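Local coordinates for MHC class I protein (Ginglymostoma cirratum, PDB 6LUP) that probably presents peptides to T cells, as classical MHC class I molecules do, in a groove formed by two helices over a beta sheet, at residues P19-F32 and Y35-V49. Numbering follows the deposited sequence.
Sequences PEFVAVGYVDDQQF and YDSDRKEMIPRQRWV
Y35 and A23 form an antiparallel hydrogen-bonded pair at the open end of the hairpin of strands 21-27 and 30-36, part of the sheet that floors the MHC class I groove. Y35 N reaches A23 O and A23 N reaches Y35 O, both at 2.9 Å, while the small A23 leaves room for Y35 on their shared face beneath helix 55-82. The Y35 ring, swung anti to its own backbone N (chi1 178°), meets F21 rim to rim with planes at 55°, CE1 lying 3.7 Å from F21 CD2; its hydroxyl is hydrogen-bonded to E69 of that helix. D36, opposite V22 in a non-hydrogen-bonded pair, opens an Asx turn and motif: OD1 accepts the backbone N of both D38 and R39, and OD2 is hydrogen-bonded to Q34 NE2. S37 suits the strand end because its short hydroxyl can stand in for a backbone acceptor: OG accepts a hydrogen bond from F21 N at 2.8 Å, while S37 N donates back to F21 O. Beside it, the side chains of D38 and P19 cross at about a right angle, with D38 OD2 3.5 Å from P19 CG.

The chain then runs to the sheet edge, where R45 N donates to F32 O almost straight (2.7 Å) but from above the carbonyl plane. The aliphatic part of R45 lies alongside Q31, and both polar ends turn to acidic side chains of another protein's chain. Q46, at the N-cap position of helix 47-52, stacks its amide on that of Q30, planes 20° apart, and Q46 NE2 makes a weak hydrogen bond to Q31 O. Beyond it, W48 and V49 pack against F32, which strand 3-12 also covers through L5 and Y7: the W48 six-membered ring lies nearly parallel to the F32 ring but slid aside, and V49 CG2 touches the ring edge, 3.9 Å from F32 CD2.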
# COMPACT_ATOMS: atom_id res chain seq x y z
N PRO A 19 15.34 -6.60 1.64
CA PRO A 19 15.79 -7.50 0.57
C PRO A 19 16.00 -6.73 -0.73
O PRO A 19 15.26 -5.79 -1.01
CB PRO A 19 14.62 -8.47 0.42
CG PRO A 19 13.96 -8.48 1.75
CD PRO A 19 14.10 -7.08 2.27
N GLU A 20 17.01 -7.13 -1.50
CA GLU A 20 17.39 -6.43 -2.74
C GLU A 20 16.27 -6.35 -3.78
O GLU A 20 16.26 -5.46 -4.64
CB GLU A 20 18.63 -7.07 -3.35
CG GLU A 20 19.88 -6.99 -2.48
CD GLU A 20 21.10 -7.57 -3.17
OE1 GLU A 20 21.68 -8.52 -2.62
OE2 GLU A 20 21.46 -7.09 -4.26
N PHE A 21 15.34 -7.31 -3.71
CA PHE A 21 14.17 -7.34 -4.56
C PHE A 21 12.97 -7.81 -3.76
O PHE A 21 13.03 -8.82 -3.06
CB PHE A 21 14.41 -8.27 -5.76
CG PHE A 21 13.24 -8.35 -6.71
CD1 PHE A 21 12.56 -7.20 -7.11
CD2 PHE A 21 12.85 -9.58 -7.22
CE1 PHE A 21 11.50 -7.28 -8.00
CE2 PHE A 21 11.79 -9.67 -8.11
CZ PHE A 21 11.11 -8.52 -8.50
N VAL A 22 11.88 -7.06 -3.88
CA VAL A 22 10.60 -7.44 -3.29
C VAL A 22 9.46 -7.04 -4.22
O VAL A 22 9.37 -5.89 -4.66
CB VAL A 22 10.41 -6.87 -1.86
CG1 VAL A 22 10.80 -5.40 -1.80
CG2 VAL A 22 8.98 -7.07 -1.37
N ALA A 23 8.61 -8.01 -4.53
CA ALA A 23 7.43 -7.78 -5.34
C ALA A 23 6.18 -8.23 -4.60
O ALA A 23 6.21 -9.19 -3.83
CB ALA A 23 7.55 -8.52 -6.66
N VAL A 24 5.09 -7.51 -4.84
CA VAL A 24 3.80 -7.84 -4.24
C VAL A 24 2.71 -7.80 -5.29
O VAL A 24 2.78 -7.00 -6.22
CB VAL A 24 3.44 -6.88 -3.08
CG1 VAL A 24 4.31 -7.16 -1.87
CG2 VAL A 24 3.56 -5.42 -3.52
N GLY A 25 1.71 -8.66 -5.14
CA GLY A 25 0.56 -8.68 -6.03
C GLY A 25 -0.74 -8.36 -5.31
O GLY A 25 -0.96 -8.82 -4.18
N TYR A 26 -1.59 -7.59 -5.98
CA TYR A 26 -2.88 -7.16 -5.42
C TYR A 26 -4.04 -7.47 -6.35
O TYR A 26 -3.97 -7.19 -7.54
CB TYR A 26 -2.89 -5.65 -5.18
CG TYR A 26 -2.11 -5.19 -3.98
CD1 TYR A 26 -0.75 -4.92 -4.07
CD2 TYR A 26 -2.74 -4.99 -2.75
CE1 TYR A 26 -0.03 -4.48 -2.97
CE2 TYR A 26 -2.04 -4.55 -1.64
CZ TYR A 26 -0.68 -4.30 -1.76
OH TYR A 26 0.03 -3.86 -0.66
N VAL A 27 -5.10 -8.04 -5.79
CA VAL A 27 -6.41 -7.99 -6.41
C VAL A 27 -7.17 -6.89 -5.67
O VAL A 27 -7.36 -6.97 -4.45
CB VAL A 27 -7.16 -9.33 -6.29
CG1 VAL A 27 -8.55 -9.20 -6.88
CG2 VAL A 27 -6.38 -10.44 -7.00
N ASP A 28 -7.60 -5.86 -6.39
CA ASP A 28 -8.19 -4.67 -5.77
C ASP A 28 -7.24 -4.15 -4.70
O ASP A 28 -6.06 -3.90 -4.98
CB ASP A 28 -9.59 -4.97 -5.20
CG ASP A 28 -10.60 -5.35 -6.28
OD1 ASP A 28 -10.60 -4.70 -7.36
OD2 ASP A 28 -11.40 -6.28 -6.06
N ASP A 29 -7.72 -4.01 -3.46
CA ASP A 29 -6.88 -3.53 -2.36
C ASP A 29 -6.24 -4.64 -1.54
O ASP A 29 -5.56 -4.37 -0.56
CB ASP A 29 -7.70 -2.64 -1.42
CG ASP A 29 -7.81 -1.21 -1.91
OD1 ASP A 29 -7.29 -0.88 -2.99
OD2 ASP A 29 -8.43 -0.42 -1.18
N GLN A 30 -6.47 -5.89 -1.93
CA GLN A 30 -6.01 -7.02 -1.13
C GLN A 30 -4.73 -7.64 -1.70
O GLN A 30 -4.71 -8.09 -2.85
CB GLN A 30 -7.13 -8.05 -1.00
CG GLN A 30 -6.71 -9.38 -0.39
CD GLN A 30 -7.88 -10.33 -0.24
OE1 GLN A 30 -8.83 -10.05 0.49
NE2 GLN A 30 -7.82 -11.46 -0.93
N GLN A 31 -3.67 -7.66 -0.89
CA GLN A 31 -2.44 -8.33 -1.29
C GLN A 31 -2.66 -9.83 -1.27
O GLN A 31 -3.20 -10.37 -0.30
CB GLN A 31 -1.28 -7.96 -0.38
CG GLN A 31 0.07 -8.23 -1.02
CD GLN A 31 1.20 -8.37 -0.01
OE1 GLN A 31 1.26 -7.64 0.97
NE2 GLN A 31 2.11 -9.30 -0.27
N PHE A 32 -2.24 -10.52 -2.32
CA PHE A 32 -2.47 -11.97 -2.41
C PHE A 32 -1.21 -12.79 -2.65
O PHE A 32 -1.18 -13.97 -2.32
CB PHE A 32 -3.58 -12.29 -3.42
CG PHE A 32 -3.16 -12.21 -4.86
CD1 PHE A 32 -2.93 -10.97 -5.47
CD2 PHE A 32 -3.04 -13.36 -5.64
CE1 PHE A 32 -2.55 -10.90 -6.80
CE2 PHE A 32 -2.67 -13.29 -6.97
CZ PHE A 32 -2.42 -12.05 -7.56
N TYR A 35 6.89 -12.01 -3.33
CA TYR A 35 8.17 -12.60 -3.67
C TYR A 35 9.29 -11.70 -3.16
O TYR A 35 9.17 -10.47 -3.19
CB TYR A 35 8.27 -12.76 -5.19
CG TYR A 35 9.58 -13.32 -5.69
CD1 TYR A 35 10.70 -12.51 -5.84
CD2 TYR A 35 9.69 -14.66 -6.06
CE1 TYR A 35 11.90 -13.02 -6.30
CE2 TYR A 35 10.88 -15.18 -6.53
CZ TYR A 35 11.98 -14.35 -6.65
OH TYR A 35 13.17 -14.85 -7.12
N ASP A 36 10.38 -12.30 -2.68
CA ASP A 36 11.60 -11.54 -2.37
C ASP A 36 12.88 -12.30 -2.71
O ASP A 36 12.86 -13.52 -2.86
CB ASP A 36 11.62 -11.02 -0.93
CG ASP A 36 11.71 -12.13 0.10
OD1 ASP A 36 12.76 -12.78 0.19
OD2 ASP A 36 10.72 -12.33 0.83
N SER A 37 13.97 -11.56 -2.82
CA SER A 37 15.27 -12.09 -3.24
C SER A 37 16.00 -12.93 -2.19
O SER A 37 17.06 -13.49 -2.47
CB SER A 37 16.18 -10.94 -3.70
OG SER A 37 16.13 -9.86 -2.79
N ASP A 38 15.44 -13.03 -0.98
CA ASP A 38 15.97 -13.93 0.04
C ASP A 38 15.37 -15.33 -0.10
O ASP A 38 16.11 -16.31 -0.25
CB ASP A 38 15.74 -13.37 1.45
CG ASP A 38 16.47 -12.05 1.70
OD1 ASP A 38 17.56 -11.85 1.14
OD2 ASP A 38 15.94 -11.22 2.48
N ARG A 39 14.05 -15.42 -0.08
CA ARG A 39 13.35 -16.70 -0.19
C ARG A 39 13.31 -17.20 -1.64
O ARG A 39 13.29 -18.40 -1.88
CB ARG A 39 11.93 -16.60 0.36
CG ARG A 39 11.36 -17.93 0.79
CD ARG A 39 9.85 -17.95 0.70
NE ARG A 39 9.34 -19.32 0.80
CZ ARG A 39 8.63 -19.78 1.83
NH1 ARG A 39 8.34 -19.00 2.86
NH2 ARG A 39 8.21 -21.04 1.82
N LYS A 40 13.29 -16.26 -2.58
CA LYS A 40 13.33 -16.54 -4.03
C LYS A 40 12.18 -17.43 -4.55
O LYS A 40 12.35 -18.19 -5.50
CB LYS A 40 14.69 -17.12 -4.44
CG LYS A 40 15.89 -16.24 -4.09
CD LYS A 40 17.14 -16.74 -4.81
CE LYS A 40 18.41 -16.30 -4.10
NZ LYS A 40 18.64 -14.84 -4.19
N GLU A 41 11.02 -17.32 -3.92
CA GLU A 41 9.82 -18.04 -4.33
C GLU A 41 8.59 -17.14 -4.22
O GLU A 41 8.49 -16.32 -3.31
CB GLU A 41 9.60 -19.29 -3.48
CG GLU A 41 10.62 -20.39 -3.70
CD GLU A 41 10.46 -21.55 -2.75
OE1 GLU A 41 10.10 -21.32 -1.57
OE2 GLU A 41 10.68 -22.71 -3.18
N MET A 42 7.66 -17.30 -5.16
CA MET A 42 6.39 -16.60 -5.07
C MET A 42 5.51 -17.35 -4.07
O MET A 42 5.31 -18.56 -4.20
CB MET A 42 5.70 -16.53 -6.43
CG MET A 42 4.39 -15.76 -6.40
SD MET A 42 4.66 -13.98 -6.26
CE MET A 42 4.36 -13.48 -7.95
N ILE A 43 5.01 -16.64 -3.07
CA ILE A 43 4.23 -17.28 -2.00
C ILE A 43 2.87 -16.61 -1.83
O ILE A 43 2.72 -15.42 -2.11
CB ILE A 43 5.00 -17.29 -0.66
CG1 ILE A 43 5.25 -15.86 -0.16
CG2 ILE A 43 6.30 -18.07 -0.80
CD1 ILE A 43 5.69 -15.76 1.29
N PRO A 44 1.86 -17.38 -1.40
CA PRO A 44 0.54 -16.79 -1.13
C PRO A 44 0.53 -15.93 0.12
O PRO A 44 1.19 -16.24 1.11
CB PRO A 44 -0.36 -18.01 -0.92
CG PRO A 44 0.56 -19.11 -0.54
CD PRO A 44 1.86 -18.84 -1.24
N ARG A 45 -0.22 -14.83 0.05
CA ARG A 45 -0.49 -13.97 1.19
C ARG A 45 -1.98 -14.06 1.50
O ARG A 45 -2.48 -13.35 2.39
CB ARG A 45 -0.10 -12.53 0.89
CG ARG A 45 1.39 -12.25 0.96
CD ARG A 45 1.95 -12.62 2.32
NE ARG A 45 3.32 -12.14 2.49
CZ ARG A 45 4.27 -12.78 3.16
NH1 ARG A 45 5.48 -12.26 3.27
NH2 ARG A 45 4.01 -13.96 3.71
N GLN A 46 -2.66 -14.90 0.75
CA GLN A 46 -4.08 -15.15 0.94
C GLN A 46 -4.37 -16.63 0.84
O GLN A 46 -3.73 -17.37 0.08
CB GLN A 46 -4.92 -14.42 -0.11
CG GLN A 46 -5.03 -12.92 0.12
CD GLN A 46 -5.73 -12.57 1.42
OE1 GLN A 46 -6.68 -13.23 1.84
NE2 GLN A 46 -5.27 -11.49 2.05
N ARG A 47 -5.36 -17.06 1.62
CA ARG A 47 -5.72 -18.45 1.68
C ARG A 47 -6.45 -18.90 0.42
O ARG A 47 -6.19 -19.99 -0.09
CB ARG A 47 -6.57 -18.70 2.91
CG ARG A 47 -6.94 -20.16 3.08
CD ARG A 47 -7.29 -20.46 4.52
NE ARG A 47 -8.34 -21.46 4.57
CZ ARG A 47 -9.64 -21.17 4.61
NH1 ARG A 47 -10.06 -19.91 4.61
NH2 ARG A 47 -10.53 -22.17 4.65
N TRP A 48 -7.35 -18.06 -0.09
CA TRP A 48 -8.12 -18.41 -1.28
C TRP A 48 -7.23 -18.77 -2.48
O TRP A 48 -7.50 -19.74 -3.19
CB TRP A 48 -9.16 -17.34 -1.64
CG TRP A 48 -8.60 -16.01 -2.06
CD1 TRP A 48 -8.46 -14.90 -1.28
CD2 TRP A 48 -8.14 -15.64 -3.37
NE1 TRP A 48 -7.93 -13.87 -2.01
CE2 TRP A 48 -7.72 -14.29 -3.30
CE3 TRP A 48 -8.03 -16.31 -4.59
CZ2 TRP A 48 -7.20 -13.61 -4.40
CZ3 TRP A 48 -7.51 -15.63 -5.68
CH2 TRP A 48 -7.11 -14.29 -5.58
N VAL A 49 -6.16 -18.00 -2.67
CA VAL A 49 -5.23 -18.26 -3.76
C VAL A 49 -4.36 -19.49 -3.46
O VAL A 49 -3.99 -20.23 -4.37
CB VAL A 49 -4.37 -17.02 -4.12
CG1 VAL A 49 -3.32 -16.73 -3.05
CG2 VAL A 49 -3.71 -17.20 -5.49